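PDB 6PTM: uncharacterized protein from Bacteroides ovatus CL02T12C04, which probably hydrolyses carrageenan from chain ends as an exo-acting glycoside hydrolase of family GH42. Local coordinates for residues G141-L146 with T750-A755; K318-K323 with Y360-A365. All blocks are in the same frame, centred on the assembly; numbering follows the deposited sequence.

Interaction 1 (G141-L146 with T750-A755); sequences GELKRL and TGLKSA
Lys144 N donates to Thr750 O, 2.8 Å away, in the single hydrogen bond that ties segment 141-146 to segment 750-755. The N-H points almost straight at the oxygen (168°), but the nitrogen stands well above the carbonyl plane. Close packing continues from this bond toward Leu143 and Leu752. Leu143 CD2 meets Leu752 CD1 at 3.8 Å, the two side chains crossing at a slant. Both have CG turned beside the backbone N (chi1 -59° in Leu143, -63° in Leu752), and in each the branch that follows is led toward the other segment. The second methyl of Leu752, CD2, rests on Glu142 O at 3.7 Å. Thr750 is held in shape by its own hydroxyl: OG1 accepts from Leu752 N over 3.1 Å, an ST turn, and also hydrogen-bonds to the carboxylate of Glu747. Gly751, with positive phi, makes the bend of this turn.

The other flank is looser. The exposed Lys144 chain, bent at chi3 and chi4, passes alongside the turn and touches Gly751 CA through CE at 4.1 Å. Glu142 is exposed, and its carboxylate takes no part in the contact.

Segment 141-146 leaves helix 109-139 through a Schellman motif at Gly141, and Leu143 also packs back on Glu134 and Ala137 of that helix. Arg145 turns from the contact to a salt bridge with Glu71 of helix 69-90. Segment 750-755 follows strand 742-747, an outermost strand of the C-terminal antiparallel sheet, so the contact joins the loop after helix 109-139 to the loop after that strand.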
loop_
_atom_site.group_PDB
_atom_site.type_symbol
_atom_site.label_atom_id
_atom_site.label_comp_id
_atom_site.label_asym_id
_atom_site.label_seq_id
_atom_site.Cartn_x
_atom_site.Cartn_y
_atom_site.Cartn_z
ATOM N N GLY A 141 37.353 -8.518 3.189
ATOM C CA GLY A 141 37.338 -7.147 3.713
ATOM C C GLY A 141 37.121 -6.107 2.635
ATOM O O GLY A 141 37.351 -4.934 2.943
ATOM N N GLU A 142 36.637 -6.483 1.444
ATOM C CA GLU A 142 36.503 -5.564 0.281
ATOM C C GLU A 142 35.121 -4.887 0.263
ATOM O O GLU A 142 35.006 -3.868 -0.391
ATOM C CB GLU A 142 36.691 -6.318 -1.029
ATOM C CG GLU A 142 38.089 -6.847 -1.235
ATOM C CD GLU A 142 38.163 -7.942 -2.296
ATOM O OE1 GLU A 142 37.090 -8.371 -2.824
ATOM O OE2 GLU A 142 39.291 -8.409 -2.567
ATOM N N LEU A 143 34.106 -5.535 0.843
ATOM C CA LEU A 143 32.752 -5.001 1.102
ATOM C C LEU A 143 32.555 -4.997 2.606
ATOM O O LEU A 143 32.928 -6.004 3.261
ATOM C CB LEU A 143 31.673 -5.876 0.461
ATOM C CG LEU A 143 31.746 -6.057 -1.054
ATOM C CD1 LEU A 143 30.650 -7.008 -1.540
ATOM C CD2 LEU A 143 31.658 -4.735 -1.794
ATOM N N LYS A 144 31.997 -3.923 3.125
ATOM C CA LYS A 144 31.645 -3.859 4.560
ATOM C C LYS A 144 30.195 -4.326 4.705
ATOM O O LYS A 144 29.314 -3.730 4.087
ATOM C CB LYS A 144 31.883 -2.439 5.082
ATOM C CG LYS A 144 31.583 -2.242 6.571
ATOM C CD LYS A 144 31.950 -0.863 7.101
ATOM C CE LYS A 144 31.144 0.243 6.459
ATOM N NZ LYS A 144 29.870 0.414 7.172
ATOM N N ARG A 145 29.958 -5.362 5.500
ATOM C CA ARG A 145 28.589 -5.866 5.782
ATOM C C ARG A 145 28.079 -5.285 7.092
ATOM O O ARG A 145 28.627 -5.579 8.116
ATOM C CB ARG A 145 28.551 -7.388 5.855
ATOM C CG ARG A 145 27.169 -7.932 6.180
ATOM C CD ARG A 145 27.064 -9.355 5.719
ATOM N NE ARG A 145 27.030 -9.452 4.262
ATOM C CZ ARG A 145 26.908 -10.605 3.618
ATOM N NH1 ARG A 145 26.812 -11.720 4.309
ATOM N NH2 ARG A 145 26.823 -10.658 2.303
ATOM N N LEU A 146 26.996 -4.523 7.048
ATOM C CA LEU A 146 26.389 -3.975 8.270
ATOM C C LEU A 146 25.764 -5.111 9.055
ATOM O O LEU A 146 25.298 -6.083 8.454
ATOM C CB LEU A 146 25.343 -2.947 7.866
ATOM C CG LEU A 146 25.913 -1.713 7.182
ATOM C CD1 LEU A 146 24.790 -0.763 6.808
ATOM C CD2 LEU A 146 26.940 -1.029 8.080
ATOM N N THR A 750 27.655 -0.833 1.438
ATOM C CA THR A 750 28.847 -1.570 0.942
ATOM C C THR A 750 30.113 -0.988 1.560
ATOM O O THR A 750 31.103 -1.723 1.591
ATOM C CB THR A 750 29.001 -1.536 -0.582
ATOM O OG1 THR A 750 29.117 -0.192 -1.065
ATOM C CG2 THR A 750 27.879 -2.257 -1.302
ATOM N N GLY A 751 30.059 0.264 2.031
ATOM C CA GLY A 751 31.242 1.041 2.393
ATOM C C GLY A 751 32.066 1.480 1.194
ATOM O O GLY A 751 33.033 2.173 1.428
ATOM N N LEU A 752 31.713 1.144 -0.047
ATOM C CA LEU A 752 32.530 1.569 -1.211
ATOM C C LEU A 752 32.423 3.081 -1.434
ATOM O O LEU A 752 31.345 3.682 -1.284
ATOM C CB LEU A 752 32.089 0.821 -2.466
ATOM C CG LEU A 752 32.287 -0.701 -2.432
ATOM C CD1 LEU A 752 31.500 -1.348 -3.537
ATOM C CD2 LEU A 752 33.764 -1.092 -2.527
ATOM N N LYS A 753 33.521 3.656 -1.890
ATOM C CA LYS A 753 33.608 5.055 -2.341
ATOM C C LYS A 753 32.652 5.234 -3.526
ATOM O O LYS A 753 32.584 4.357 -4.398
ATOM C CB LYS A 753 35.069 5.334 -2.676
ATOM C CG LYS A 753 35.398 6.759 -3.079
ATOM C CD LYS A 753 36.821 6.861 -3.622
ATOM C CE LYS A 753 37.109 8.160 -4.348
ATOM N NZ LYS A 753 38.358 8.790 -3.844
ATOM N N SER A 754 31.934 6.348 -3.560
ATOM C CA SER A 754 31.056 6.723 -4.695
ATOM C C SER A 754 31.519 8.078 -5.211
ATOM O O SER A 754 32.575 8.513 -4.798
ATOM C CB SER A 754 29.605 6.709 -4.297
ATOM O OG SER A 754 28.773 6.565 -5.437
ATOM N N ALA A 755 30.703 8.760 -5.994
ATOM C CA ALA A 755 31.060 10.044 -6.634
ATOM C C ALA A 755 29.899 11.024 -6.452
ATOM O O ALA A 755 28.788 10.592 -6.048
ATOM C CB ALA A 755 31.362 9.806 -8.091
#

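Interaction 2 (K318-K323 with Y360-A365); sequences KWLKNK and YFDFMA
The indole of Trp319 lies between Lys323 of its own helix and helix 358-385: Lys323 CB covers one face, 3.7 Å above the plane, and Asp362 O lies 3.8 Å above the opposite face, neither centred on the ring system. At the edge, in the ring plane, stand Leu320 CD2 and Asp362 OD1, the latter 3.8 Å from Trp319 CZ3. The carboxylate of Asp362 is turned 65° against the indole. Ala365 CB approaches obliquely and touches Trp319 CZ2 at 3.7 Å. With CG anti to the backbone N (chi1 -178°), Trp319 carries its six-membered ring across to helix 360-365, while NE1 is bound by Asp369, further along helix 358-385.

The two helical segments cross steeply, at 114° with their axes 10.8 Å apart, and no hydrogen bond links them. Both belong to the beta-galactosidase family region. The catalytic domain of GH42 enzymes is a (beta/alpha)8 barrel, and the passage from the long helix 358-385 into parallel strand 391-394 is consistent with one; helix 310-324 packs across that long helix.

Asp362 is buried and its carboxylate is gripped by several partners. OD2 is hydrogen-bonded to His324 NE2 and Trp334 NE1, and OD1 is hydrogen-bonded to Tyr653 while also lying in plane at the edge of the Phe361 ring. Leu320 CD2 closes on OD2 at 3.5 Å, a methyl against a carboxylate oxygen. Beyond CB, the Lys323 chain bends at chi2 and chi4 past the rim of the indole and brings NZ to 4.0 Å from Phe361 CE1. That ammonium forms a salt bridge with Glu652 and a hydrogen bond with Tyr653; Asp362 OD1, too far for a salt bridge, would probably still help stabilise its charge.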
loop_
_atom_site.group_PDB
_atom_site.type_symbol
_atom_site.label_atom_id
_atom_site.label_comp_id
_atom_site.label_asym_id
_atom_site.label_seq_id
_atom_site.Cartn_x
_atom_site.Cartn_y
_atom_site.Cartn_z
ATOM N N LYS A 318 -32.100 8.479 6.747
ATOM C CA LYS A 318 -31.549 8.955 8.041
ATOM C C LYS A 318 -30.330 9.850 7.816
ATOM O O LYS A 318 -30.237 10.935 8.426
ATOM C CB LYS A 318 -31.242 7.747 8.917
ATOM C CG LYS A 318 -32.492 7.074 9.460
ATOM C CD LYS A 318 -32.229 5.739 10.176
ATOM C CE LYS A 318 -33.501 5.036 10.588
ATOM N NZ LYS A 318 -33.178 3.788 11.312
ATOM N N TRP A 319 -29.401 9.435 6.972
ATOM C CA TRP A 319 -28.193 10.244 6.649
ATOM C C TRP A 319 -28.643 11.583 6.024
ATOM O O TRP A 319 -28.097 12.633 6.397
ATOM C CB TRP A 319 -27.305 9.440 5.689
ATOM C CG TRP A 319 -26.032 10.126 5.314
ATOM C CD1 TRP A 319 -24.803 9.876 5.847
ATOM C CD2 TRP A 319 -25.850 11.123 4.302
ATOM N NE1 TRP A 319 -23.871 10.666 5.255
ATOM C CE2 TRP A 319 -24.481 11.453 4.313
ATOM C CE3 TRP A 319 -26.694 11.773 3.390
ATOM C CZ2 TRP A 319 -23.951 12.424 3.469
ATOM C CZ3 TRP A 319 -26.162 12.728 2.554
ATOM C CH2 TRP A 319 -24.814 13.039 2.585
ATOM N N LEU A 320 -29.629 11.560 5.124
ATOM C CA LEU A 320 -30.108 12.795 4.426
ATOM C C LEU A 320 -30.723 13.763 5.463
ATOM O O LEU A 320 -30.515 15.005 5.385
ATOM C CB LEU A 320 -31.111 12.413 3.338
ATOM C CG LEU A 320 -30.505 11.714 2.121
ATOM C CD1 LEU A 320 -31.568 10.960 1.329
ATOM C CD2 LEU A 320 -29.732 12.708 1.278
ATOM N N LYS A 321 -31.464 13.220 6.419
ATOM C CA LYS A 321 -32.063 14.030 7.511
ATOM C C LYS A 321 -30.956 14.725 8.319
ATOM O O LYS A 321 -31.100 15.933 8.638
ATOM C CB LYS A 321 -32.927 13.176 8.432
ATOM C CG LYS A 321 -33.625 13.969 9.530
ATOM C CD LYS A 321 -34.519 13.104 10.344
ATOM C CE LYS A 321 -35.511 13.922 11.124
ATOM N NZ LYS A 321 -36.347 13.021 11.937
ATOM N N ASN A 322 -29.909 13.992 8.672
ATOM C CA ASN A 322 -28.751 14.580 9.379
ATOM C C ASN A 322 -28.044 15.583 8.472
ATOM O O ASN A 322 -27.722 16.631 8.975
ATOM C CB ASN A 322 -27.760 13.523 9.853
ATOM C CG ASN A 322 -26.597 14.155 10.567
ATOM O OD1 ASN A 322 -26.767 14.649 11.668
ATOM N ND2 ASN A 322 -25.431 14.166 9.936
ATOM N N LYS A 323 -27.828 15.286 7.183
ATOM C CA LYS A 323 -27.082 16.195 6.284
ATOM C C LYS A 323 -27.894 17.486 6.110
ATOM O O LYS A 323 -27.312 18.572 6.194
ATOM C CB LYS A 323 -26.828 15.554 4.918
ATOM C CG LYS A 323 -26.061 16.421 3.903
ATOM C CD LYS A 323 -24.667 16.826 4.358
ATOM C CE LYS A 323 -24.042 17.997 3.620
ATOM N NZ LYS A 323 -23.433 17.567 2.346
ATOM N N TYR A 360 -26.683 12.681 -6.573
ATOM C CA TYR A 360 -25.502 11.832 -6.827
ATOM C C TYR A 360 -24.510 12.043 -5.707
ATOM O O TYR A 360 -23.965 11.040 -5.211
ATOM C CB TYR A 360 -24.907 12.169 -8.185
ATOM C CG TYR A 360 -23.695 11.366 -8.587
ATOM C CD1 TYR A 360 -22.426 11.692 -8.114
ATOM C CD2 TYR A 360 -23.801 10.325 -9.497
ATOM C CE1 TYR A 360 -21.300 10.994 -8.529
ATOM C CE2 TYR A 360 -22.686 9.630 -9.925
ATOM C CZ TYR A 360 -21.429 9.981 -9.465
ATOM O OH TYR A 360 -20.337 9.283 -9.895
ATOM N N PHE A 361 -24.229 13.306 -5.382
ATOM C CA PHE A 361 -23.242 13.632 -4.346
ATOM C C PHE A 361 -23.649 12.939 -3.041
ATOM O O PHE A 361 -22.828 12.303 -2.366
ATOM C CB PHE A 361 -23.136 15.139 -4.122
ATOM C CG PHE A 361 -22.186 15.373 -2.992
ATOM C CD1 PHE A 361 -22.635 15.389 -1.691
ATOM C CD2 PHE A 361 -20.829 15.404 -3.236
ATOM C CE1 PHE A 361 -21.750 15.510 -0.638
ATOM C CE2 PHE A 361 -19.939 15.491 -2.186
ATOM C CZ PHE A 361 -20.399 15.546 -0.888
ATOM N N ASP A 362 -24.907 13.131 -2.668
ATOM C CA ASP A 362 -25.506 12.597 -1.424
ATOM C C ASP A 362 -25.375 11.082 -1.420
ATOM O O ASP A 362 -25.019 10.520 -0.351
ATOM C CB ASP A 362 -26.947 13.063 -1.267
ATOM C CG ASP A 362 -27.058 14.494 -0.753
ATOM O OD1 ASP A 362 -26.001 15.081 -0.362
ATOM O OD2 ASP A 362 -28.171 15.025 -0.789
ATOM N N PHE A 363 -25.693 10.434 -2.540
ATOM C CA PHE A 363 -25.664 8.954 -2.613
ATOM C C PHE A 363 -24.226 8.462 -2.335
ATOM O O PHE A 363 -24.026 7.525 -1.528
ATOM C CB PHE A 363 -26.194 8.480 -3.962
ATOM C CG PHE A 363 -26.645 7.051 -3.939
ATOM C CD1 PHE A 363 -27.985 6.745 -3.789
ATOM C CD2 PHE A 363 -25.731 6.021 -4.116
ATOM C CE1 PHE A 363 -28.394 5.421 -3.715
ATOM C CE2 PHE A 363 -26.150 4.698 -4.079
ATOM C CZ PHE A 363 -27.481 4.401 -3.871
ATOM N N MET A 364 -23.231 9.090 -2.970
ATOM C CA MET A 364 -21.825 8.635 -2.884
ATOM C C MET A 364 -21.281 8.944 -1.480
ATOM O O MET A 364 -20.544 8.091 -0.936
ATOM C CB MET A 364 -20.942 9.285 -3.956
ATOM C CG MET A 364 -21.329 8.957 -5.378
ATOM S SD MET A 364 -21.836 7.259 -5.622
ATOM C CE MET A 364 -22.297 7.329 -7.357
ATOM N N ALA A 365 -21.658 10.096 -0.906
ATOM C CA ALA A 365 -21.217 10.548 0.428
ATOM C C ALA A 365 -21.808 9.601 1.481
ATOM O O ALA A 365 -21.057 9.134 2.353
ATOM C CB ALA A 365 -21.648 11.983 0.638
#

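In the fold
Interaction 1 is a surface contact between two loops and interaction 2 a buried crossing of two helices; they share no element of the fold. Their centres lie 60 Å apart on opposite sides of the chain's centre, with nearest atoms about 47 Å from each other. Along the chain, 318-323 with 360-365 is nested within the long loop closed by 141-146 with 750-755. The areas buried are almost equal, 226 and 225 Å², yet the chemistry differs. The loops meet through a backbone hydrogen bond and a leucine pair, whereas the helices use an indole, aliphatic groups and a buried carboxylate whose hydrogen-bond partners lie outside both segments.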